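Local coordinates for GMP reductase (Trypanosoma brucei brucei, PDB 6JIG), which probably catalyses the NADPH-dependent reductive deamination of GMP to IMP and binds guanine nucleotides in a regulatory pair of CBS domains, at residues A[102-107]-A[137-142]; A[116-121]-A[128-133]; A[194-199]-A[203-208]. The protein carries 1 engineered substitution. All coordinates share one frame; numbering follows the deposited sequence.

Contact 1: A[102-107]-A[137-142]; sequences PRIILP and NERKLL. With 5GP (guanosine-5'-monophosphate), chain C.
Arg-139 reaches Pro-102 because its CG lies opposite its own carbonyl carbon (chi1 -60°) and the chain then runs out straight to NE. This carries the guanidinium to the end of the 102-107 segment that borders the nucleotide. NH1 donates to Pro-102 O over 3.2 Å, with an N-H...O angle of 153°. The donor lies in the plane of that carbonyl, while the oxygen sits slightly off the guanidinium plane, near its edge. Ile-104 supplies the floor. Its chi1 of 47° sets CG1 between the backbone N and the carbonyl carbon, and CG1 then lies over one guanidinium face, 3.7 Å from Arg-139 NH2. The two side chains cross at about a right angle. A hydrogen bond at the edge and a methylene on a face thus limit the rotation of the group. At the far end Pro-107 CG rests on Leu-142 CD1 at 3.6 Å, a small apolar touch. The same peptide that Arg-139 holds also serves the ligand: its other side, Arg-103 N, donates to O6 of guanosine-5'-monophosphate over 2.9 Å. The Arg-103 side chain leaves the 137-142 segment, passes O6 with its CG and makes a cation-pi contact with Trp-120. Strand 129-133 lies between strand 104-105, parallel to it, and antiparallel strand 141-146, so this contact bridges it. Ile-104 also packs on Leu-203 of strand 203-208.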
loop_
_atom_site.group_PDB
_atom_site.type_symbol
_atom_site.label_atom_id
_atom_site.label_comp_id
_atom_site.label_asym_id
_atom_site.label_seq_id
_atom_site.Cartn_x
_atom_site.Cartn_y
_atom_site.Cartn_z
ATOM N N PRO A 102 18.021 -50.057 29.795
ATOM C CA PRO A 102 19.008 -48.993 29.578
ATOM C C PRO A 102 19.995 -49.401 28.492
ATOM O O PRO A 102 20.261 -50.587 28.271
ATOM C CB PRO A 102 19.686 -48.847 30.947
ATOM C CG PRO A 102 19.515 -50.177 31.591
ATOM C CD PRO A 102 18.190 -50.714 31.105
ATOM N N ARG A 103 20.506 -48.399 27.782
ATOM C CA ARG A 103 21.412 -48.664 26.673
ATOM C C ARG A 103 22.744 -49.202 27.186
ATOM O O ARG A 103 23.283 -48.726 28.194
ATOM C CB ARG A 103 21.637 -47.394 25.845
ATOM C CG ARG A 103 20.349 -46.727 25.331
ATOM C CD ARG A 103 19.526 -47.694 24.473
ATOM N NE ARG A 103 20.193 -47.977 23.208
ATOM C CZ ARG A 103 19.802 -48.899 22.339
ATOM N NH1 ARG A 103 18.728 -49.641 22.581
ATOM N NH2 ARG A 103 20.488 -49.072 21.214
ATOM N N ILE A 104 23.279 -50.199 26.477
ATOM C CA ILE A 104 24.474 -50.905 26.921
ATOM C C ILE A 104 25.506 -50.921 25.803
ATOM O O ILE A 104 25.232 -50.567 24.659
ATOM C CB ILE A 104 24.167 -52.345 27.397
ATOM C CG1 ILE A 104 23.275 -53.093 26.408
ATOM C CG2 ILE A 104 23.495 -52.320 28.742
ATOM C CD1 ILE A 104 23.993 -53.729 25.269
ATOM N N ILE A 105 26.708 -51.368 26.158
ATOM C CA ILE A 105 27.797 -51.531 25.207
ATOM C C ILE A 105 28.693 -52.640 25.739
ATOM O O ILE A 105 28.661 -52.971 26.926
ATOM C CB ILE A 105 28.575 -50.209 25.015
ATOM C CG1 ILE A 105 29.431 -50.256 23.749
ATOM C CG2 ILE A 105 29.388 -49.877 26.267
ATOM C CD1 ILE A 105 30.043 -48.935 23.397
ATOM N N LEU A 106 29.498 -53.229 24.841
ATOM C CA LEU A 106 30.359 -54.336 25.245
ATOM C C LEU A 106 31.794 -53.857 25.447
ATOM O O LEU A 106 32.215 -52.864 24.842
ATOM C CB LEU A 106 30.314 -55.449 24.194
ATOM C CG LEU A 106 28.882 -55.843 23.810
ATOM C CD1 LEU A 106 28.850 -56.702 22.552
ATOM C CD2 LEU A 106 28.181 -56.546 24.959
ATOM N N PRO A 107 32.573 -54.529 26.304
ATOM C CA PRO A 107 33.852 -53.934 26.733
ATOM C C PRO A 107 34.909 -53.869 25.646
ATOM O O PRO A 107 35.780 -52.994 25.715
ATOM C CB PRO A 107 34.289 -54.833 27.897
ATOM C CG PRO A 107 33.557 -56.098 27.702
ATOM C CD PRO A 107 32.251 -55.744 27.069
ATOM N N ASN A 137 23.009 -60.986 25.791
ATOM C CA ASN A 137 22.033 -61.952 26.286
ATOM C C ASN A 137 21.963 -61.975 27.811
ATOM O O ASN A 137 20.875 -62.124 28.379
ATOM C CB ASN A 137 22.357 -63.345 25.750
ATOM N N GLU A 138 23.101 -61.840 28.494
ATOM C CA GLU A 138 23.124 -61.886 29.955
ATOM C C GLU A 138 23.125 -60.516 30.611
ATOM O O GLU A 138 22.623 -60.386 31.731
ATOM C CB GLU A 138 24.344 -62.642 30.467
ATOM C CG GLU A 138 24.493 -64.056 29.968
ATOM C CD GLU A 138 25.789 -64.667 30.452
ATOM O OE1 GLU A 138 26.479 -65.330 29.649
ATOM O OE2 GLU A 138 26.122 -64.462 31.641
ATOM N N ARG A 139 23.719 -59.510 29.967
ATOM C CA ARG A 139 23.801 -58.155 30.518
ATOM C C ARG A 139 24.371 -58.157 31.935
ATOM O O ARG A 139 23.916 -57.417 32.808
ATOM C CB ARG A 139 22.434 -57.465 30.488
ATOM C CG ARG A 139 21.851 -57.320 29.099
ATOM C CD ARG A 139 20.574 -56.484 29.111
ATOM N NE ARG A 139 20.287 -55.947 27.784
ATOM C CZ ARG A 139 20.021 -54.668 27.521
ATOM N NH1 ARG A 139 19.979 -53.760 28.497
ATOM N NH2 ARG A 139 19.777 -54.300 26.272
ATOM N N LYS A 140 25.365 -59.010 32.174
ATOM C CA LYS A 140 26.113 -58.952 33.422
ATOM C C LYS A 140 26.896 -57.644 33.460
ATOM O O LYS A 140 27.667 -57.350 32.541
ATOM C CB LYS A 140 27.048 -60.157 33.549
ATOM N N LEU A 141 26.691 -56.851 34.506
ATOM C CA LEU A 141 27.226 -55.494 34.550
ATOM C C LEU A 141 28.726 -55.522 34.825
ATOM O O LEU A 141 29.165 -56.041 35.857
ATOM C CB LEU A 141 26.494 -54.674 35.608
ATOM C CG LEU A 141 26.880 -53.196 35.706
ATOM C CD1 LEU A 141 26.464 -52.444 34.435
ATOM C CD2 LEU A 141 26.257 -52.561 36.936
ATOM N N LEU A 142 29.510 -54.946 33.912
ATOM C CA LEU A 142 30.954 -54.846 34.093
ATOM C C LEU A 142 31.417 -53.449 34.467
ATOM O O LEU A 142 32.490 -53.302 35.065
ATOM C CB LEU A 142 31.687 -55.277 32.820
ATOM C CG LEU A 142 31.195 -56.571 32.174
ATOM C CD1 LEU A 142 31.953 -56.866 30.886
ATOM C CD2 LEU A 142 31.286 -57.746 33.144
HETATM P P 5GP C . 22.096 -37.666 31.042
HETATM O O1P 5GP C . 22.486 -37.120 32.396
HETATM O O2P 5GP C . 22.268 -39.164 30.892
HETATM O O3P 5GP C . 22.387 -36.788 29.840
HETATM O "O5'" 5GP C . 20.513 -37.662 31.072
HETATM C "C5'" 5GP C . 19.852 -38.902 30.987
HETATM C "C4'" 5GP C . 18.423 -38.738 30.581
HETATM O "O4'" 5GP C . 18.169 -39.672 29.489
HETATM C "C3'" 5GP C . 17.463 -39.111 31.707
HETATM O "O3'" 5GP C . 16.286 -38.304 31.663
HETATM C "C2'" 5GP C . 17.147 -40.571 31.393
HETATM O "O2'" 5GP C . 15.947 -41.069 31.941
HETATM C "C1'" 5GP C . 17.141 -40.563 29.864
HETATM N N9 5GP C . 17.407 -41.887 29.307
HETATM C C8 5GP C . 16.503 -42.619 28.637
HETATM N N7 5GP C . 17.041 -43.810 28.319
HETATM C C5 5GP C . 18.298 -43.840 28.826
HETATM C C6 5GP C . 19.298 -44.802 28.807
HETATM O O6 5GP C . 19.101 -45.895 28.238
HETATM N N1 5GP C . 20.468 -44.545 29.403
HETATM C C2 5GP C . 20.695 -43.371 30.013
HETATM N N2 5GP C . 21.903 -43.170 30.603
HETATM N N3 5GP C . 19.734 -42.398 30.045
HETATM C C4 5GP C . 18.528 -42.622 29.457
#

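Contact 2: A[116-121]-A[128-133]; sequences EGLNWK and GCLLVV. With 5GP (guanosine-5'-monophosphate), chain C.
Leu-118 and Leu-130 each lay a methyl over a flat peptide of the other segment. Leu-118 CD2 sits above the face of the Gly-128/Cys-129 peptide, 3.7 Å from Gly-128 C. Leu-130 CD2 returns the arrangement over the Gly-117/Leu-118 peptide, 3.8 Å from Gly-117 O. The third flat group is the guanine of the bound guanosine-5'-monophosphate, met at its amino edge. Cys-129 SG lies near the plane of the base, 3.3 Å from N2. Cys-129 O lies off that plane and takes only a weak hydrogen bond from N2, with an N-H...O angle of 129°. Between the two peptides the leucine side chains meet directly, Leu-118 CD2 against Leu-130 CG at 3.7 Å. In both, CG stands beside the backbone N, with chi1 of -70° for Leu-118 and -51° for Leu-130. Gly-117 has no side chain here, and the Leu-130 methyls come right down on the helix backbone. Gly-128 does the same for the ligand, its CA lying 3.0 Å from phosphate oxygen O2P. The unit is a beta-alpha-beta crossover: helix 111-118 follows strand 104-105 and packs on strand 129-133. No hydrogen bond joins the two segments, so apolar packing holds them together; the helix end has a backbone bond just before the strand, between Leu-118 and Val-127. The start of the strand turns polar backbone and a thiol to the nucleotide.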
loop_
_atom_site.group_PDB
_atom_site.type_symbol
_atom_site.label_atom_id
_atom_site.label_comp_id
_atom_site.label_asym_id
_atom_site.label_seq_id
_atom_site.Cartn_x
_atom_site.Cartn_y
_atom_site.Cartn_z
ATOM N N GLU A 116 28.665 -43.491 19.141
ATOM C CA GLU A 116 27.464 -43.811 18.374
ATOM C C GLU A 116 26.343 -44.303 19.285
ATOM O O GLU A 116 25.177 -43.939 19.095
ATOM C CB GLU A 116 27.787 -44.849 17.295
ATOM N N GLY A 117 26.672 -45.125 20.283
ATOM C CA GLY A 117 25.653 -45.560 21.225
ATOM C C GLY A 117 25.105 -44.414 22.059
ATOM O O GLY A 117 23.914 -44.377 22.377
ATOM N N LEU A 118 25.961 -43.463 22.419
ATOM C CA LEU A 118 25.486 -42.338 23.215
ATOM C C LEU A 118 24.547 -41.446 22.415
ATOM O O LEU A 118 23.644 -40.827 22.986
ATOM C CB LEU A 118 26.675 -41.543 23.749
ATOM C CG LEU A 118 27.475 -42.277 24.826
ATOM C CD1 LEU A 118 28.836 -41.637 24.986
ATOM C CD2 LEU A 118 26.729 -42.309 26.154
ATOM N N ASN A 119 24.726 -41.380 21.100
ATOM C CA ASN A 119 23.826 -40.608 20.243
ATOM C C ASN A 119 22.725 -41.493 19.679
ATOM O O ASN A 119 22.431 -41.486 18.486
ATOM C CB ASN A 119 24.619 -39.934 19.135
ATOM C CG ASN A 119 25.730 -39.069 19.677
ATOM O OD1 ASN A 119 26.897 -39.242 19.319
ATOM N ND2 ASN A 119 25.380 -38.143 20.570
ATOM N N TRP A 120 22.124 -42.278 20.568
ATOM C CA TRP A 120 21.050 -43.187 20.196
ATOM C C TRP A 120 19.829 -42.405 19.727
ATOM O O TRP A 120 19.398 -41.453 20.387
ATOM C CB TRP A 120 20.695 -44.060 21.394
ATOM C CG TRP A 120 19.578 -45.024 21.177
ATOM C CD1 TRP A 120 19.450 -45.928 20.161
ATOM C CD2 TRP A 120 18.438 -45.209 22.026
ATOM N NE1 TRP A 120 18.297 -46.663 20.325
ATOM C CE2 TRP A 120 17.659 -46.240 21.461
ATOM C CE3 TRP A 120 17.998 -44.600 23.210
ATOM C CZ2 TRP A 120 16.467 -46.671 22.033
ATOM C CZ3 TRP A 120 16.815 -45.034 23.777
ATOM C CH2 TRP A 120 16.063 -46.057 23.189
ATOM N N LYS A 121 19.256 -42.821 18.594
ATOM C CA LYS A 121 18.109 -42.113 18.031
ATOM C C LYS A 121 16.808 -42.380 18.783
ATOM O O LYS A 121 15.788 -41.765 18.451
ATOM C CB LYS A 121 17.943 -42.485 16.558
ATOM N N GLY A 128 23.143 -40.277 28.199
ATOM C CA GLY A 128 24.345 -39.735 28.804
ATOM C C GLY A 128 25.341 -40.776 29.265
ATOM O O GLY A 128 26.505 -40.468 29.522
ATOM N N CYS A 129 24.905 -42.020 29.365
ATOM C CA CYS A 129 25.818 -43.062 29.771
ATOM C C CYS A 129 25.398 -44.360 29.104
ATOM O O CYS A 129 24.261 -44.515 28.649
ATOM C CB CYS A 129 25.876 -43.158 31.309
ATOM S SG CYS A 129 24.638 -44.203 32.060
ATOM N N LEU A 130 26.359 -45.265 28.971
ATOM C CA LEU A 130 26.112 -46.625 28.527
ATOM C C LEU A 130 26.654 -47.563 29.592
ATOM O O LEU A 130 27.765 -47.362 30.093
ATOM C CB LEU A 130 26.794 -46.927 27.180
ATOM C CG LEU A 130 26.579 -45.977 26.000
ATOM C CD1 LEU A 130 27.518 -46.351 24.848
ATOM C CD2 LEU A 130 25.122 -46.000 25.538
ATOM N N LEU A 131 25.870 -48.573 29.954
ATOM C CA LEU A 131 26.338 -49.579 30.898
ATOM C C LEU A 131 27.121 -50.638 30.134
ATOM O O LEU A 131 26.672 -51.122 29.092
ATOM C CB LEU A 131 25.166 -50.187 31.668
ATOM C CG LEU A 131 24.529 -49.021 32.438
ATOM C CD1 LEU A 131 23.012 -49.107 32.528
ATOM C CD2 LEU A 131 25.174 -48.824 33.810
ATOM N N VAL A 132 28.308 -50.962 30.631
ATOM C CA VAL A 132 29.164 -51.955 29.994
ATOM C C VAL A 132 28.789 -53.323 30.545
ATOM O O VAL A 132 28.808 -53.536 31.761
ATOM C CB VAL A 132 30.650 -51.646 30.235
ATOM C CG1 VAL A 132 31.525 -52.621 29.459
ATOM C CG2 VAL A 132 30.951 -50.214 29.831
ATOM N N VAL A 133 28.427 -54.243 29.653
ATOM C CA VAL A 133 27.977 -55.573 30.034
ATOM C C VAL A 133 28.743 -56.604 29.214
ATOM O O VAL A 133 29.310 -56.303 28.161
ATOM C CB VAL A 133 26.454 -55.764 29.849
ATOM C CG1 VAL A 133 25.663 -54.724 30.673
ATOM C CG2 VAL A 133 26.082 -55.700 28.377
HETATM P P 5GP C . 22.096 -37.666 31.042
HETATM O O1P 5GP C . 22.486 -37.120 32.396
HETATM O O2P 5GP C . 22.268 -39.164 30.892
HETATM O O3P 5GP C . 22.387 -36.788 29.840
HETATM O "O5'" 5GP C . 20.513 -37.662 31.072
HETATM C "C5'" 5GP C . 19.852 -38.902 30.987
HETATM C "C4'" 5GP C . 18.423 -38.738 30.581
HETATM O "O4'" 5GP C . 18.169 -39.672 29.489
HETATM C "C3'" 5GP C . 17.463 -39.111 31.707
HETATM O "O3'" 5GP C . 16.286 -38.304 31.663
HETATM C "C2'" 5GP C . 17.147 -40.571 31.393
HETATM O "O2'" 5GP C . 15.947 -41.069 31.941
HETATM C "C1'" 5GP C . 17.141 -40.563 29.864
HETATM N N9 5GP C . 17.407 -41.887 29.307
HETATM C C8 5GP C . 16.503 -42.619 28.637
HETATM N N7 5GP C . 17.041 -43.810 28.319
HETATM C C5 5GP C . 18.298 -43.840 28.826
HETATM C C6 5GP C . 19.298 -44.802 28.807
HETATM O O6 5GP C . 19.101 -45.895 28.238
HETATM N N1 5GP C . 20.468 -44.545 29.403
HETATM C C2 5GP C . 20.695 -43.371 30.013
HETATM N N2 5GP C . 21.903 -43.170 30.603
HETATM N N3 5GP C . 19.734 -42.398 30.045
HETATM C C4 5GP C . 18.528 -42.622 29.457
#

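Contact 3: A[194-199]-A[203-208]; sequences VPIVGQ and LLYLVT. With 5GP (guanosine-5'-monophosphate), chain C.
Leu-204 leans across the end of strand 194-197, and each step of its side chain meets backbone. CB lies 3.3 Å from Ile-196 O, the oxygen that its own N also binds. CG comes next, 3.6 Å from Gly-198 N. The branch CD1 ends the path over the same glycine, 3.6 Å from Gly-198 CA. A chi1 of -57° and an extended chi2 direct the chain along this line. Ile-196 O is the pivot of the contact. It accepts from Leu-204 N in the carbonyl plane at 2.7 Å, and from Tyr-205 N at 3.0 Å, so two donors grip one acceptor. Further along, Ile-196 N donates to Tyr-205 O, and Val-194 and Val-207 exchange two bonds. The N-H of Val-194 points almost straight at Val-207 O (177°). Ile-196 meets the edge of the Tyr-205 ring, with CB near the ring plane and 4.1 Å from Tyr-205 CD2. On the opposite face of the sheet, Leu-206 divides its branches. CD1 packs by Pro-195 N, while CD2 reaches N2 of guanosine-5'-monophosphate at 3.6 Å. Thr-208 ends the strand as N-cap of helix 209-216, its OG1 bonded to Asp-211 N. Leu-204 and Tyr-205 opposite Ile-196 make a classic beta bulge, set in an antiparallel hairpin of the second CBS motif and beside the regulatory nucleotide pocket.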
loop_
_atom_site.group_PDB
_atom_site.type_symbol
_atom_site.label_atom_id
_atom_site.label_comp_id
_atom_site.label_asym_id
_atom_site.label_seq_id
_atom_site.Cartn_x
_atom_site.Cartn_y
_atom_site.Cartn_z
ATOM N N VAL A 194 22.954 -45.055 39.365
ATOM C CA VAL A 194 22.781 -46.251 40.179
ATOM C C VAL A 194 22.052 -47.290 39.338
ATOM O O VAL A 194 20.828 -47.241 39.187
ATOM C CB VAL A 194 22.016 -45.949 41.480
ATOM C CG1 VAL A 194 21.765 -47.237 42.260
ATOM C CG2 VAL A 194 22.789 -44.951 42.335
ATOM N N PRO A 195 22.774 -48.231 38.746
ATOM C CA PRO A 195 22.111 -49.367 38.108
ATOM C C PRO A 195 21.464 -50.271 39.147
ATOM O O PRO A 195 21.924 -50.384 40.286
ATOM C CB PRO A 195 23.252 -50.083 37.379
ATOM C CG PRO A 195 24.473 -49.664 38.100
ATOM C CD PRO A 195 24.240 -48.294 38.623
ATOM N N ILE A 196 20.362 -50.893 38.745
ATOM C CA ILE A 196 19.682 -51.911 39.534
ATOM C C ILE A 196 19.955 -53.245 38.862
ATOM O O ILE A 196 19.643 -53.423 37.679
ATOM C CB ILE A 196 18.171 -51.646 39.633
ATOM C CG1 ILE A 196 17.891 -50.190 40.011
ATOM C CG2 ILE A 196 17.502 -52.658 40.587
ATOM C CD1 ILE A 196 18.482 -49.763 41.327
ATOM N N VAL A 197 20.545 -54.184 39.602
ATOM C CA VAL A 197 20.876 -55.481 39.033
ATOM C C VAL A 197 20.102 -56.574 39.758
ATOM O O VAL A 197 19.566 -56.378 40.851
ATOM C CB VAL A 197 22.387 -55.784 39.083
ATOM C CG1 VAL A 197 23.155 -54.814 38.209
ATOM C CG2 VAL A 197 22.880 -55.743 40.509
ATOM N N GLY A 198 20.066 -57.746 39.130
ATOM C CA GLY A 198 19.405 -58.903 39.690
ATOM C C GLY A 198 20.309 -59.691 40.619
ATOM O O GLY A 198 21.398 -59.257 41.002
ATOM N N GLN A 199 19.833 -60.886 40.987
ATOM C CA GLN A 199 20.575 -61.703 41.940
ATOM C C GLN A 199 21.866 -62.240 41.333
ATOM O O GLN A 199 22.822 -62.519 42.067
ATOM C CB GLN A 199 19.696 -62.847 42.453
ATOM C CG GLN A 199 18.438 -63.085 41.620
ATOM N N LEU A 203 21.938 -56.697 34.553
ATOM C CA LEU A 203 21.411 -55.336 34.559
ATOM C C LEU A 203 19.895 -55.354 34.379
ATOM O O LEU A 203 19.390 -55.908 33.400
ATOM C CB LEU A 203 22.070 -54.532 33.445
ATOM C CG LEU A 203 21.568 -53.106 33.240
ATOM C CD1 LEU A 203 21.869 -52.254 34.465
ATOM C CD2 LEU A 203 22.228 -52.539 32.005
ATOM N N LEU A 204 19.167 -54.741 35.319
ATOM C CA LEU A 204 17.709 -54.657 35.239
ATOM C C LEU A 204 17.204 -53.251 34.940
ATOM O O LEU A 204 16.411 -53.065 34.006
ATOM C CB LEU A 204 17.074 -55.162 36.541
ATOM C CG LEU A 204 17.436 -56.590 36.958
ATOM C CD1 LEU A 204 16.808 -56.899 38.304
ATOM C CD2 LEU A 204 16.977 -57.574 35.896
ATOM N N TYR A 205 17.632 -52.251 35.712
ATOM C CA TYR A 205 17.232 -50.863 35.487
ATOM C C TYR A 205 18.438 -49.959 35.679
ATOM O O TYR A 205 19.508 -50.388 36.127
ATOM C CB TYR A 205 16.118 -50.407 36.447
ATOM C CG TYR A 205 14.891 -51.283 36.460
ATOM C CD1 TYR A 205 13.913 -51.165 35.475
ATOM C CD2 TYR A 205 14.703 -52.222 37.461
ATOM C CE1 TYR A 205 12.787 -51.983 35.487
ATOM C CE2 TYR A 205 13.586 -53.030 37.486
ATOM C CZ TYR A 205 12.632 -52.913 36.498
ATOM O OH TYR A 205 11.524 -53.736 36.533
ATOM N N LEU A 206 18.239 -48.680 35.365
ATOM C CA LEU A 206 19.192 -47.632 35.693
ATOM C C LEU A 206 18.436 -46.451 36.278
ATOM O O LEU A 206 17.366 -46.085 35.776
ATOM C CB LEU A 206 19.987 -47.201 34.454
ATOM C CG LEU A 206 20.862 -45.963 34.645
ATOM C CD1 LEU A 206 22.029 -46.313 35.590
ATOM C CD2 LEU A 206 21.359 -45.439 33.292
ATOM N N VAL A 207 18.977 -45.868 37.347
ATOM C CA VAL A 207 18.483 -44.606 37.887
ATOM C C VAL A 207 19.592 -43.572 37.749
ATOM O O VAL A 207 20.735 -43.827 38.145
ATOM C CB VAL A 207 18.033 -44.737 39.353
ATOM C CG1 VAL A 207 17.286 -43.476 39.787
ATOM C CG2 VAL A 207 17.166 -45.979 39.539
ATOM N N THR A 208 19.260 -42.413 37.181
ATOM C CA THR A 208 20.234 -41.358 36.945
ATOM C C THR A 208 19.941 -40.142 37.810
ATOM O O THR A 208 18.788 -39.852 38.149
ATOM C CB THR A 208 20.254 -40.920 35.475
ATOM O OG1 THR A 208 19.063 -40.183 35.190
ATOM C CG2 THR A 208 20.318 -42.112 34.570
HETATM P P 5GP C . 22.096 -37.666 31.042
HETATM O O1P 5GP C . 22.486 -37.120 32.396
HETATM O O2P 5GP C . 22.268 -39.164 30.892
HETATM O O3P 5GP C . 22.387 -36.788 29.840
HETATM O "O5'" 5GP C . 20.513 -37.662 31.072
HETATM C "C5'" 5GP C . 19.852 -38.902 30.987
HETATM C "C4'" 5GP C . 18.423 -38.738 30.581
HETATM O "O4'" 5GP C . 18.169 -39.672 29.489
HETATM C "C3'" 5GP C . 17.463 -39.111 31.707
HETATM O "O3'" 5GP C . 16.286 -38.304 31.663
HETATM C "C2'" 5GP C . 17.147 -40.571 31.393
HETATM O "O2'" 5GP C . 15.947 -41.069 31.941
HETATM C "C1'" 5GP C . 17.141 -40.563 29.864
HETATM N N9 5GP C . 17.407 -41.887 29.307
HETATM C C8 5GP C . 16.503 -42.619 28.637
HETATM N N7 5GP C . 17.041 -43.810 28.319
HETATM C C5 5GP C . 18.298 -43.840 28.826
HETATM C C6 5GP C . 19.298 -44.802 28.807
HETATM O O6 5GP C . 19.101 -45.895 28.238
HETATM N N1 5GP C . 20.468 -44.545 29.403
HETATM C C2 5GP C . 20.695 -43.371 30.013
HETATM N N2 5GP C . 21.903 -43.170 30.603
HETATM N N3 5GP C . 19.734 -42.398 30.045
HETATM C C4 5GP C . 18.528 -42.622 29.457
#

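Overall arrangement
All three contacts lie in the CBS module, away from the catalytic barrel, and all reach the same guanosine-5'-monophosphate. Contact 1 is a surface contact; contacts 2 and 3 are buried. Contacts 1 and 2 share one sheet: strand 129-133 of contact 2 runs between the two strands of contact 1. Contact 3 belongs to a separate antiparallel sheet, yet Leu-203 and Leu-206 pack on Leu-131, and a probable backbone bond joins Arg-139 to Leu-203. Chemistry follows place. A long charged side chain spans the surface contact, apolar packing holds helix to strand in contact 2, and backbone hydrogen bonds dominate the hairpin of contact 3.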